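Local coordinates for protein NDP-N-acetyl-D-galactosaminuronic acid dehydrogenase (Methanosarcina mazei Go1, PDB 3G79) that probably oxidises UDP-N-acetyl-D-mannosamine to the corresponding uronic acid with two molecules of NAD(+), at residues Phe174-Ala179 with Gly200-Ala205; Val391-Val396 with Ala422-Tyr427; Gly16-Ile21 with Pro41-Val46. One frame throughout, in Å; residues are numbered along the deposited sequence.

Along the chain contact 3 comes first, contact 1 second and contact 2 last, each closing before the next opens. Contacts 3 and 1 belong to the same mixed sheet of the NAD-binding domain, their centres 18 Å apart and their nearest atoms about 9 Å apart. Contact 3 pairs strands 20-24 and 45-49, the first two along the chain; contact 1 pairs strands 175-178 and 197-201, where the sheet turns antiparallel. Contact 2 lies at strand ends of a separate parallel sheet, its centre 45 Å from contact 1 and 48 Å from contact 3. Contacts 1 and 3 thus hold parts of the NAD-binding sheet together, while contact 2 joins UDP-binding domain loops across the chain's centre.

Contact 1. Residues Phe174-Ala179 with Gly200-Ala205; sequences FALAHA and GGIDEA
His178 and Gly200 exchange two backbone hydrogen bonds: His178 N lies 2.7 Å from Gly200 O, and Gly200 N lies 2.9 Å from His178 O. A third bond, from Ile202 N to Leu176 O (3.0 Å), continues the ladder past the end of strand 197-201. Between these bonds Ala177 faces Gly201 as a non-hydrogen-bonded pair, with only 4.0 Å from Ala177 CA to Gly201 CA. The His178 ring leads away from Gly200, and its ND1 is hydrogen-bonded to Leu145 O. Asp203 is the N-cap of helix 204-214, its side chain capping a backbone N of the first turn; its OD2 is also hydrogen-bonded to Ser206 OG. This is the antiparallel step of the otherwise mainly parallel sheet in the NAD-binding domain, a Rossmann-type fold; strand 175-178 also bonds to strand 142-145 along its other edge. Beyond the ladder the packing rests on Ile202, whose CG1 lies between backbone N and carbonyl carbon (chi1 67°). With the second torsion extended, Ile202 CD1 comes to 3.7 Å from Leu176 CB, while Ile202 CG2 stands 3.8 Å from Leu176 CD1, the two side chains crossing at a slant. An alanine here is likely to open a gap beside Leu176 CB and CD1, because both Ile202 CG2 and CD1 would be gone.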
loop_
_atom_site.group_PDB
_atom_site.type_symbol
_atom_site.label_atom_id
_atom_site.label_comp_id
_atom_site.label_asym_id
_atom_site.label_seq_id
_atom_site.Cartn_x
_atom_site.Cartn_y
_atom_site.Cartn_z
ATOM N N PHE A 174 13.566 -22.310 -30.709
ATOM C CA PHE A 174 12.150 -22.164 -30.438
ATOM C C PHE A 174 11.950 -21.021 -29.448
ATOM O O PHE A 174 12.922 -20.561 -28.806
ATOM C CB PHE A 174 11.550 -23.494 -29.958
ATOM C CG PHE A 174 12.103 -23.971 -28.643
ATOM C CD1 PHE A 174 11.534 -23.550 -27.439
ATOM C CD2 PHE A 174 13.180 -24.860 -28.603
ATOM C CE1 PHE A 174 12.015 -23.985 -26.210
ATOM C CE2 PHE A 174 13.686 -25.309 -27.364
ATOM C CZ PHE A 174 13.092 -24.860 -26.158
ATOM N N ALA A 175 10.707 -20.540 -29.366
ATOM C CA ALA A 175 10.338 -19.391 -28.551
ATOM C C ALA A 175 9.642 -19.869 -27.265
ATOM O O ALA A 175 8.861 -20.835 -27.293
ATOM C CB ALA A 175 9.417 -18.491 -29.361
ATOM N N LEU A 176 9.902 -19.187 -26.146
ATOM C CA LEU A 176 9.404 -19.615 -24.850
ATOM C C LEU A 176 8.864 -18.434 -24.076
ATOM O O LEU A 176 9.568 -17.447 -23.889
ATOM C CB LEU A 176 10.533 -20.210 -24.033
ATOM C CG LEU A 176 10.396 -21.401 -23.093
ATOM C CD1 LEU A 176 11.541 -21.431 -22.067
ATOM C CD2 LEU A 176 9.081 -21.658 -22.440
ATOM N N ALA A 177 7.655 -18.571 -23.550
ATOM C CA ALA A 177 7.022 -17.467 -22.847
ATOM C C ALA A 177 6.341 -17.949 -21.584
ATOM O O ALA A 177 6.249 -19.154 -21.367
ATOM C CB ALA A 177 6.026 -16.786 -23.737
ATOM N N HIS A 178 5.873 -17.007 -20.768
ATOM C CA HIS A 178 5.018 -17.308 -19.618
ATOM C C HIS A 178 3.858 -16.334 -19.612
ATOM O O HIS A 178 4.031 -15.105 -19.526
ATOM C CB HIS A 178 5.786 -17.248 -18.296
ATOM C CG HIS A 178 4.932 -17.478 -17.083
ATOM N ND1 HIS A 178 4.044 -18.525 -16.984
ATOM C CD2 HIS A 178 4.847 -16.806 -15.911
ATOM C CE1 HIS A 178 3.437 -18.487 -15.810
ATOM N NE2 HIS A 178 3.898 -17.442 -15.147
ATOM N N ALA A 179 2.663 -16.882 -19.742
ATOM C CA ALA A 179 1.478 -16.066 -19.667
ATOM C C ALA A 179 0.528 -16.581 -18.595
ATOM O O ALA A 179 -0.397 -17.314 -18.902
ATOM C CB ALA A 179 0.796 -16.001 -21.011
ATOM N N GLY A 200 5.302 -12.783 -20.786
ATOM C CA GLY A 200 6.736 -12.565 -20.679
ATOM C C GLY A 200 7.543 -13.625 -21.378
ATOM O O GLY A 200 7.393 -14.831 -21.083
ATOM N N GLY A 201 8.388 -13.188 -22.325
ATOM C CA GLY A 201 9.173 -14.142 -23.130
ATOM C C GLY A 201 10.548 -14.193 -22.537
ATOM O O GLY A 201 10.929 -13.287 -21.795
ATOM N N ILE A 202 11.293 -15.244 -22.852
ATOM C CA ILE A 202 12.676 -15.386 -22.378
ATOM C C ILE A 202 13.683 -14.447 -23.086
ATOM O O ILE A 202 14.840 -14.331 -22.671
ATOM C CB ILE A 202 13.169 -16.850 -22.465
ATOM C CG1 ILE A 202 13.281 -17.305 -23.917
ATOM C CG2 ILE A 202 12.260 -17.756 -21.683
ATOM C CD1 ILE A 202 13.919 -18.687 -24.075
ATOM N N ASP A 203 13.222 -13.838 -24.180
ATOM C CA ASP A 203 13.933 -12.829 -24.949
ATOM C C ASP A 203 12.856 -12.081 -25.688
ATOM O O ASP A 203 11.692 -12.523 -25.681
ATOM C CB ASP A 203 14.938 -13.422 -25.944
ATOM C CG ASP A 203 14.458 -14.713 -26.604
ATOM O OD1 ASP A 203 15.338 -15.531 -26.898
ATOM O OD2 ASP A 203 13.244 -14.918 -26.862
ATOM N N GLU A 204 13.223 -10.959 -26.305
ATOM C CA GLU A 204 12.263 -10.079 -26.964
ATOM C C GLU A 204 11.541 -10.775 -28.110
ATOM O O GLU A 204 10.353 -10.549 -28.319
ATOM C CB GLU A 204 12.922 -8.781 -27.439
ATOM C CG GLU A 204 14.009 -8.248 -26.472
ATOM C CD GLU A 204 13.542 -7.163 -25.481
ATOM O OE1 GLU A 204 14.169 -7.073 -24.398
ATOM O OE2 GLU A 204 12.601 -6.389 -25.778
ATOM N N ALA A 205 12.231 -11.664 -28.802
ATOM C CA ALA A 205 11.629 -12.415 -29.893
ATOM C C ALA A 205 10.449 -13.281 -29.439
ATOM O O ALA A 205 9.411 -13.313 -30.122
ATOM C CB ALA A 205 12.680 -13.259 -30.607
#

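Contact 2. Residues Val391-Val396 with Ala422-Tyr427; sequences VHDPYV and AGHSAY
His424 and Asp393 are joined by a hydrogen bond from His424 NE2 to Asp393 OD1 (2.8 Å). OD1 lies at the imidazole's edge, almost in the ring plane, yet the donor reaches it from above the carboxylate plane, which is turned 80° from that of the ring. OD1 also receives the backbone N-H groups of Trp361 and Ala362, while OD2 accepts from Tyr395 N and Val396 N, which approach from opposite faces of its plane. Both oxygens are therefore gripped by several donors, which should fix the rotation of the carboxylate and is likely to stabilise its negative charge. Alongside, Tyr427 OH meets His392 ND1 edge-on at 2.7 Å in a nearly straight hydrogen bond whose donor may be either group. These four polar residues form the buried, tightly fitted part. The His424 ring is also filled in on its two faces: Ala422 CB lies over one, and over the other comes the edge of Tyr395 in a T-shaped stack, centroids 5.0 Å apart and planes at 67°. His424 CG stands anti to its carbonyl carbon (chi1 -65°), directing the ring toward Asp393, and its ND1 is bonded to Asp366 N.

Toward solvent the fit slackens. Pro394 CD still reaches 3.4 Å from His424 CD2, but Pro394 CG and Ala426 CB are 4.5 Å apart, and Pro394 is exposed, Ala426 partly so. Tyr395, partly exposed, sends its OH to Asp366. Asp393 OD2 with Tyr395 N makes an Asx turn just after strand 388-392. Through Asp393-His424 and His392-Tyr427 this turn is tied to the loop after strand 417-420, both at the C-terminal ends of strands of the parallel, Rossmann-like sheet of the UDP-binding domain.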
loop_
_atom_site.group_PDB
_atom_site.type_symbol
_atom_site.label_atom_id
_atom_site.label_comp_id
_atom_site.label_asym_id
_atom_site.label_seq_id
_atom_site.Cartn_x
_atom_site.Cartn_y
_atom_site.Cartn_z
ATOM N N VAL A 391 -17.097 -25.362 16.815
ATOM C CA VAL A 391 -16.871 -24.617 15.582
ATOM C C VAL A 391 -18.141 -24.574 14.759
ATOM O O VAL A 391 -18.778 -25.634 14.487
ATOM C CB VAL A 391 -15.846 -25.357 14.690
ATOM C CG1 VAL A 391 -15.733 -24.665 13.376
ATOM C CG2 VAL A 391 -14.461 -25.458 15.350
ATOM N N HIS A 392 -18.501 -23.369 14.334
ATOM C CA HIS A 392 -19.652 -23.162 13.485
ATOM C C HIS A 392 -19.253 -22.523 12.180
ATOM O O HIS A 392 -18.321 -21.699 12.126
ATOM C CB HIS A 392 -20.668 -22.263 14.174
ATOM C CG HIS A 392 -21.874 -21.936 13.334
ATOM N ND1 HIS A 392 -21.898 -20.886 12.440
ATOM C CD2 HIS A 392 -23.108 -22.496 13.289
ATOM C CE1 HIS A 392 -23.091 -20.822 11.868
ATOM N NE2 HIS A 392 -23.843 -21.790 12.362
ATOM N N ASP A 393 -19.990 -22.888 11.136
ATOM C CA ASP A 393 -19.822 -22.297 9.820
ATOM C C ASP A 393 -20.950 -22.770 8.897
ATOM O O ASP A 393 -21.177 -23.990 8.755
ATOM C CB ASP A 393 -18.465 -22.649 9.235
ATOM C CG ASP A 393 -18.116 -21.796 8.050
ATOM O OD1 ASP A 393 -17.347 -20.813 8.227
ATOM O OD2 ASP A 393 -18.632 -22.108 6.950
ATOM N N PRO A 394 -21.653 -21.812 8.248
ATOM C CA PRO A 394 -22.833 -22.158 7.458
ATOM C C PRO A 394 -22.464 -22.878 6.187
ATOM O O PRO A 394 -23.314 -23.532 5.599
ATOM C CB PRO A 394 -23.459 -20.790 7.118
ATOM C CG PRO A 394 -22.702 -19.789 7.899
ATOM C CD PRO A 394 -21.350 -20.376 8.148
ATOM N N TYR A 395 -21.198 -22.794 5.800
ATOM C CA TYR A 395 -20.757 -23.195 4.457
ATOM C C TYR A 395 -19.770 -24.334 4.418
ATOM O O TYR A 395 -19.809 -25.161 3.515
ATOM C CB TYR A 395 -20.130 -22.003 3.734
ATOM C CG TYR A 395 -21.019 -20.814 3.747
ATOM C CD1 TYR A 395 -22.074 -20.711 2.841
ATOM C CD2 TYR A 395 -20.838 -19.800 4.691
ATOM C CE1 TYR A 395 -22.925 -19.615 2.861
ATOM C CE2 TYR A 395 -21.686 -18.695 4.729
ATOM C CZ TYR A 395 -22.721 -18.612 3.810
ATOM O OH TYR A 395 -23.560 -17.526 3.820
ATOM N N VAL A 396 -18.860 -24.363 5.371
ATOM C CA VAL A 396 -17.776 -25.319 5.290
ATOM C C VAL A 396 -18.241 -26.681 5.778
ATOM O O VAL A 396 -18.552 -26.874 6.953
ATOM C CB VAL A 396 -16.502 -24.819 6.021
ATOM C CG1 VAL A 396 -15.333 -25.785 5.820
ATOM C CG2 VAL A 396 -16.122 -23.463 5.494
ATOM N N ALA A 422 -14.865 -15.292 10.863
ATOM C CA ALA A 422 -15.241 -15.051 9.480
ATOM C C ALA A 422 -16.287 -13.980 9.514
ATOM O O ALA A 422 -17.105 -13.952 10.421
ATOM C CB ALA A 422 -15.804 -16.279 8.885
ATOM N N GLY A 423 -16.279 -13.079 8.548
ATOM C CA GLY A 423 -17.344 -12.086 8.460
ATOM C C GLY A 423 -18.668 -12.531 7.827
ATOM O O GLY A 423 -19.401 -11.686 7.297
ATOM N N HIS A 424 -19.008 -13.827 7.916
ATOM C CA HIS A 424 -20.269 -14.346 7.363
ATOM C C HIS A 424 -21.447 -13.468 7.718
ATOM O O HIS A 424 -21.431 -12.795 8.754
ATOM C CB HIS A 424 -20.529 -15.748 7.861
ATOM C CG HIS A 424 -19.521 -16.732 7.387
ATOM N ND1 HIS A 424 -18.866 -16.600 6.178
ATOM C CD2 HIS A 424 -19.054 -17.868 7.948
ATOM C CE1 HIS A 424 -18.023 -17.602 6.030
ATOM N NE2 HIS A 424 -18.129 -18.395 7.084
ATOM N N SER A 425 -22.475 -13.466 6.869
ATOM C CA SER A 425 -23.613 -12.576 7.089
ATOM C C SER A 425 -24.447 -13.008 8.298
ATOM O O SER A 425 -25.002 -12.146 9.032
ATOM C CB SER A 425 -24.458 -12.438 5.817
ATOM O OG SER A 425 -23.788 -11.647 4.838
ATOM N N ALA A 426 -24.504 -14.324 8.528
ATOM C CA ALA A 426 -25.155 -14.884 9.709
ATOM C C ALA A 426 -24.655 -14.216 10.998
ATOM O O ALA A 426 -25.423 -14.021 11.960
ATOM C CB ALA A 426 -24.932 -16.377 9.772
ATOM N N TYR A 427 -23.379 -13.840 11.002
ATOM C CA TYR A 427 -22.780 -13.254 12.183
ATOM C C TYR A 427 -23.072 -11.765 12.284
ATOM O O TYR A 427 -23.089 -11.214 13.378
ATOM C CB TYR A 427 -21.279 -13.562 12.246
ATOM C CG TYR A 427 -20.954 -15.043 12.101
ATOM C CD1 TYR A 427 -21.896 -16.024 12.428
ATOM C CD2 TYR A 427 -19.721 -15.457 11.646
ATOM C CE1 TYR A 427 -21.613 -17.345 12.298
ATOM C CE2 TYR A 427 -19.419 -16.794 11.532
ATOM C CZ TYR A 427 -20.372 -17.728 11.856
ATOM O OH TYR A 427 -20.070 -19.062 11.739
#

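Contact 3. Residues Gly16-Ile21 with Pro41-Val46; sequences GPIKKI and PCFEKV
Ile21 presses its CD1 methyl onto the face of the Phe43 ring, 3.4 Å from the centroid and only 7° off the ring normal, a well-centred CH-pi contact. Its CG1 stands anti to the carbonyl carbon (chi1 -66°), and the extended second torsion carries CD1 on to the ring. Cys42 SG covers the opposite face, whereas the ring's edge is turned to Ile18: Ile18 O lies near its plane, 3.5 Å from Phe43 CD1. The Ile18 side chain runs alongside the Phe43 side chain, pointing the same way, with Ile18 CG2 3.6 Å from Phe43 CE1. Two parallel strands begin here, 20-24 and 45-49, joined by helix 30-39 as the beta-alpha-beta unit expected at the start of a Rossmann-type NAD-binding domain. Lys20 pairs with Lys45 and Ile21 with Val46; Ile21 N bonds to Lys45 O at 3.2 Å, and just ahead of the strands Glu44 N bonds to Lys19 O at 2.9 Å. On the face shared by Ile21 and Val46, Ile21 CB packs against Val46 CG2, while Phe37 of helix 30-39 touches both side chains. At the rim Lys19 crosses Glu44 at a slant, its CD 3.5 Å from Glu44 OE1. Bent at its second torsion (chi2 -73°), the lysine chain brings NZ to Cys42 O, a 2.8 Å hydrogen bond, while NZ remains 4.7 Å from Glu44 OE1.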
loop_
_atom_site.group_PDB
_atom_site.type_symbol
_atom_site.label_atom_id
_atom_site.label_comp_id
_atom_site.label_asym_id
_atom_site.label_seq_id
_atom_site.Cartn_x
_atom_site.Cartn_y
_atom_site.Cartn_z
ATOM N N GLY A 16 5.950 -17.629 -40.377
ATOM C CA GLY A 16 4.810 -16.762 -40.628
ATOM C C GLY A 16 3.920 -16.592 -39.404
ATOM O O GLY A 16 4.246 -17.071 -38.327
ATOM N N PRO A 17 2.782 -15.905 -39.570
ATOM C CA PRO A 17 1.856 -15.723 -38.458
ATOM C C PRO A 17 1.312 -17.045 -37.872
ATOM O O PRO A 17 1.142 -18.021 -38.609
ATOM C CB PRO A 17 0.717 -14.903 -39.080
ATOM C CG PRO A 17 0.928 -14.989 -40.568
ATOM C CD PRO A 17 2.381 -15.140 -40.760
ATOM N N ILE A 18 1.034 -17.040 -36.556
ATOM C CA ILE A 18 0.524 -18.186 -35.824
ATOM C C ILE A 18 -0.804 -18.572 -36.416
ATOM O O ILE A 18 -1.683 -17.728 -36.574
ATOM C CB ILE A 18 0.300 -17.827 -34.374
ATOM C CG1 ILE A 18 1.627 -17.672 -33.647
ATOM C CG2 ILE A 18 -0.483 -18.885 -33.666
ATOM C CD1 ILE A 18 1.486 -16.962 -32.327
ATOM N N LYS A 19 -0.953 -19.846 -36.754
ATOM C CA LYS A 19 -2.185 -20.325 -37.350
ATOM C C LYS A 19 -2.696 -21.579 -36.679
ATOM O O LYS A 19 -3.906 -21.826 -36.674
ATOM C CB LYS A 19 -1.980 -20.626 -38.848
ATOM C CG LYS A 19 -1.978 -19.409 -39.743
ATOM C CD LYS A 19 -3.347 -18.811 -39.922
ATOM C CE LYS A 19 -3.232 -17.416 -40.484
ATOM N NZ LYS A 19 -4.481 -16.595 -40.336
ATOM N N LYS A 20 -1.782 -22.409 -36.181
ATOM C CA LYS A 20 -2.208 -23.636 -35.525
ATOM C C LYS A 20 -1.666 -23.617 -34.122
ATOM O O LYS A 20 -0.460 -23.487 -33.917
ATOM C CB LYS A 20 -1.749 -24.927 -36.258
ATOM C CG LYS A 20 -2.306 -25.096 -37.690
ATOM C CD LYS A 20 -2.746 -26.549 -38.001
ATOM C CE LYS A 20 -2.682 -26.818 -39.515
ATOM N NZ LYS A 20 -1.252 -26.760 -39.988
ATOM N N ILE A 21 -2.566 -23.812 -33.173
ATOM C CA ILE A 21 -2.294 -23.644 -31.762
ATOM C C ILE A 21 -2.658 -24.938 -31.049
ATOM O O ILE A 21 -3.543 -25.632 -31.466
ATOM C CB ILE A 21 -3.140 -22.454 -31.212
ATOM C CG1 ILE A 21 -2.659 -21.157 -31.871
ATOM C CG2 ILE A 21 -3.074 -22.357 -29.685
ATOM C CD1 ILE A 21 -3.516 -19.943 -31.530
ATOM N N PRO A 41 -11.141 -15.420 -35.238
ATOM C CA PRO A 41 -10.886 -15.544 -36.667
ATOM C C PRO A 41 -9.458 -15.072 -36.733
ATOM O O PRO A 41 -9.043 -14.341 -35.847
ATOM C CB PRO A 41 -11.789 -14.469 -37.284
ATOM C CG PRO A 41 -12.667 -13.936 -36.146
ATOM C CD PRO A 41 -11.852 -14.165 -34.910
ATOM N N CYS A 42 -8.689 -15.465 -37.726
ATOM C CA CYS A 42 -7.214 -15.245 -37.649
ATOM C C CYS A 42 -6.479 -16.495 -37.188
ATOM O O CYS A 42 -5.443 -16.767 -37.715
ATOM C CB CYS A 42 -6.735 -13.934 -36.937
ATOM S SG CYS A 42 -5.874 -14.035 -35.268
ATOM N N PHE A 43 -7.022 -17.274 -36.263
ATOM C CA PHE A 43 -6.445 -18.623 -35.996
ATOM C C PHE A 43 -7.238 -19.670 -36.784
ATOM O O PHE A 43 -8.405 -19.443 -37.086
ATOM C CB PHE A 43 -6.374 -18.927 -34.494
ATOM C CG PHE A 43 -5.471 -17.966 -33.712
ATOM C CD1 PHE A 43 -4.226 -17.636 -34.183
ATOM C CD2 PHE A 43 -5.894 -17.411 -32.509
ATOM C CE1 PHE A 43 -3.411 -16.778 -33.483
ATOM C CE2 PHE A 43 -5.083 -16.513 -31.780
ATOM C CZ PHE A 43 -3.843 -16.204 -32.286
ATOM N N GLU A 44 -6.618 -20.781 -37.165
ATOM C CA GLU A 44 -7.312 -21.735 -38.053
ATOM C C GLU A 44 -7.892 -22.925 -37.300
ATOM O O GLU A 44 -9.023 -23.344 -37.556
ATOM C CB GLU A 44 -6.408 -22.245 -39.197
ATOM C CG GLU A 44 -6.205 -21.269 -40.368
ATOM C CD GLU A 44 -5.097 -21.691 -41.367
ATOM O OE1 GLU A 44 -4.832 -20.902 -42.305
ATOM O OE2 GLU A 44 -4.499 -22.793 -41.226
ATOM N N LYS A 45 -7.098 -23.476 -36.388
ATOM C CA LYS A 45 -7.398 -24.757 -35.774
ATOM C C LYS A 45 -6.565 -24.919 -34.535
ATOM O O LYS A 45 -5.337 -24.730 -34.560
ATOM C CB LYS A 45 -7.135 -25.937 -36.731
ATOM C CG LYS A 45 -7.283 -27.316 -36.043
ATOM C CD LYS A 45 -7.579 -28.467 -37.026
ATOM C CE LYS A 45 -9.070 -28.811 -37.094
ATOM N NZ LYS A 45 -9.544 -29.309 -35.773
ATOM N N VAL A 46 -7.256 -25.264 -33.455
ATOM C CA VAL A 46 -6.651 -25.512 -32.165
ATOM C C VAL A 46 -6.825 -26.985 -31.827
ATOM O O VAL A 46 -7.873 -27.568 -32.073
ATOM C CB VAL A 46 -7.312 -24.623 -31.080
ATOM C CG1 VAL A 46 -6.804 -24.961 -29.660
ATOM C CG2 VAL A 46 -7.155 -23.099 -31.436
#